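Long-range contact in 11S globulin subunit beta (Cucurbita maxima, PDB 2EVX), which serves as a seed storage protein, an 11S globulin whose acidic and basic chains, joined by a disulfide, build hexamers: residues 335-340 and 384-389. Sequence-based numbering, arbitrary orientation.
Sequences VAPHYT and VVIKRA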
loop_
_atom_site.group_PDB
_atom_site.type_symbol
_atom_site.label_atom_id
_atom_site.label_comp_id
_atom_site.label_asym_id
_atom_site.label_seq_id
_atom_site.Cartn_x
_atom_site.Cartn_y
_atom_site.Cartn_z
ATOM N N VAL A 335 -2.364 21.676 -25.585
ATOM C CA VAL A 335 -2.306 20.259 -25.260
ATOM C C VAL A 335 -3.781 19.851 -25.200
ATOM O O VAL A 335 -4.562 20.429 -24.453
ATOM C CB VAL A 335 -1.628 20.003 -23.890
ATOM C CG1 VAL A 335 -1.685 18.527 -23.552
ATOM C CG2 VAL A 335 -0.170 20.468 -23.926
ATOM N N ALA A 336 -4.162 18.871 -26.007
ATOM C CA ALA A 336 -5.547 18.422 -26.063
ATOM C C ALA A 336 -6.103 17.989 -24.714
ATOM O O ALA A 336 -5.356 17.607 -23.821
ATOM C CB ALA A 336 -5.676 17.275 -27.062
ATOM N N PRO A 337 -7.436 18.055 -24.548
ATOM C CA PRO A 337 -8.034 17.645 -23.277
ATOM C C PRO A 337 -7.661 16.208 -22.950
ATOM O O PRO A 337 -7.577 15.355 -23.831
ATOM C CB PRO A 337 -9.534 17.834 -23.514
ATOM C CG PRO A 337 -9.670 17.808 -24.993
ATOM C CD PRO A 337 -8.470 18.568 -25.458
ATOM N N HIS A 338 -7.442 15.944 -21.669
ATOM C CA HIS A 338 -7.048 14.613 -21.252
ATOM C C HIS A 338 -6.969 14.529 -19.731
ATOM O O HIS A 338 -7.037 15.538 -19.028
ATOM C CB HIS A 338 -5.665 14.301 -21.809
ATOM C CG HIS A 338 -4.591 15.161 -21.226
ATOM N ND1 HIS A 338 -4.443 16.490 -21.556
ATOM C CD2 HIS A 338 -3.641 14.898 -20.295
ATOM C CE1 HIS A 338 -3.447 17.010 -20.859
ATOM N NE2 HIS A 338 -2.943 16.065 -20.086
ATOM N N TYR A 339 -6.802 13.312 -19.239
ATOM C CA TYR A 339 -6.665 13.077 -17.823
ATOM C C TYR A 339 -5.726 11.875 -17.694
ATOM O O TYR A 339 -5.588 11.083 -18.627
ATOM C CB TYR A 339 -8.024 12.769 -17.199
ATOM C CG TYR A 339 -8.653 11.497 -17.720
ATOM C CD1 TYR A 339 -9.351 11.474 -18.931
ATOM C CD2 TYR A 339 -8.542 10.309 -16.999
ATOM C CE1 TYR A 339 -9.927 10.297 -19.403
ATOM C CE2 TYR A 339 -9.104 9.136 -17.458
ATOM C CZ TYR A 339 -9.800 9.129 -18.653
ATOM O OH TYR A 339 -10.381 7.952 -19.070
ATOM N N THR A 340 -5.050 11.762 -16.559
ATOM C CA THR A 340 -4.157 10.644 -16.338
ATOM C C THR A 340 -4.919 9.699 -15.441
ATOM O O THR A 340 -5.389 10.084 -14.369
ATOM C CB THR A 340 -2.888 11.074 -15.632
ATOM O OG1 THR A 340 -2.224 12.076 -16.415
ATOM C CG2 THR A 340 -1.987 9.875 -15.426
ATOM N N VAL A 384 -9.839 16.085 -15.758
ATOM C CA VAL A 384 -9.599 16.416 -17.147
ATOM C C VAL A 384 -8.912 17.761 -17.162
ATOM O O VAL A 384 -9.155 18.594 -16.293
ATOM C CB VAL A 384 -10.912 16.476 -17.951
ATOM C CG1 VAL A 384 -10.603 16.647 -19.423
ATOM C CG2 VAL A 384 -11.723 15.202 -17.729
ATOM N N VAL A 385 -8.042 17.967 -18.141
ATOM C CA VAL A 385 -7.295 19.215 -18.243
ATOM C C VAL A 385 -7.054 19.603 -19.699
ATOM O O VAL A 385 -7.146 18.773 -20.610
ATOM C CB VAL A 385 -5.932 19.102 -17.482
ATOM C CG1 VAL A 385 -5.198 17.872 -17.933
ATOM C CG2 VAL A 385 -5.071 20.331 -17.722
ATOM N N ILE A 386 -6.764 20.884 -19.897
ATOM C CA ILE A 386 -6.511 21.463 -21.207
ATOM C C ILE A 386 -5.487 22.562 -21.023
ATOM O O ILE A 386 -5.564 23.334 -20.070
ATOM C CB ILE A 386 -7.795 22.071 -21.798
ATOM C CG1 ILE A 386 -8.724 20.943 -22.264
ATOM C CG2 ILE A 386 -7.448 23.059 -22.910
ATOM C CD1 ILE A 386 -9.995 21.408 -22.931
ATOM N N LYS A 387 -4.518 22.632 -21.925
ATOM C CA LYS A 387 -3.491 23.654 -21.816
ATOM C C LYS A 387 -3.257 24.397 -23.113
ATOM O O LYS A 387 -3.295 23.818 -24.200
ATOM C CB LYS A 387 -2.182 23.038 -21.315
ATOM C CG LYS A 387 -2.190 22.757 -19.818
ATOM C CD LYS A 387 -0.914 22.069 -19.324
ATOM C CE LYS A 387 -0.926 20.565 -19.587
ATOM N NZ LYS A 387 0.162 19.869 -18.845
ATOM N N ARG A 388 -3.025 25.694 -22.983
ATOM C CA ARG A 388 -2.773 26.541 -24.129
ATOM C C ARG A 388 -1.710 27.565 -23.788
ATOM O O ARG A 388 -1.897 28.403 -22.906
ATOM C CB ARG A 388 -4.054 27.241 -24.558
ATOM C CG ARG A 388 -3.857 28.681 -24.975
ATOM C CD ARG A 388 -4.871 29.041 -26.011
ATOM N NE ARG A 388 -4.582 28.344 -27.257
ATOM C CZ ARG A 388 -5.472 28.153 -28.223
ATOM N NH1 ARG A 388 -6.711 28.605 -28.073
ATOM N NH2 ARG A 388 -5.116 27.530 -29.342
ATOM N N ALA A 389 -0.591 27.494 -24.499
ATOM C CA ALA A 389 0.519 28.406 -24.271
ATOM C C ALA A 389 0.211 29.836 -24.711
ATOM O O ALA A 389 -0.612 30.071 -25.597
ATOM C CB ALA A 389 1.756 27.897 -24.995
#
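Two antiparallel strands of the C-terminal cupin barrel, 334-340 and 384-390, pair across a beta bulge, as the shift of register by one residue between V335-K387 and H338-V385 establishes. Both are hydrogen-bonded pairs: V335 N gives a 2.7 Å bond to K387 O, the return bond, K387 N to V335 O, is weak, whereas H338 N to V385 O (3.0 Å) and V385 N to H338 O are of ordinary length but bent, near 140° at the hydrogen. P337, having no N-H, occupies the bulge; its CA approaches V385 O at 3.0 Å as a CA-H...O contact, and its CB packs alongside I386 CG1 at 3.4 Å. On that side F217 and A221 of a second subunit cover I386 and P337. The other face carries V335, K387, H338 and V385. With CG between its backbone N and carbonyl carbon (chi1 66°), the H338 ring turns back along its own strand, and ND1 donates to A336 O at 2.7 Å. V385 CG1 lies over one ring face, 3.7 Å from the centroid, a CH-pi contact. Replacing this histidine with alanine is likely to leave A336 O without its imidazole donor and V385 CG1 without a ring to lie against. K387 and R447 are assigned to a magnesium-binding site; the K387 side chain comes within about 3 Å of the modelled ion, long for direct coordination, so the mode of binding stays open. Bulged pairing with V335, H338, V385 and K387 turned inward, as W396 and M347 beside them suggest, fits the cupin beta-barrel of 11S globulins.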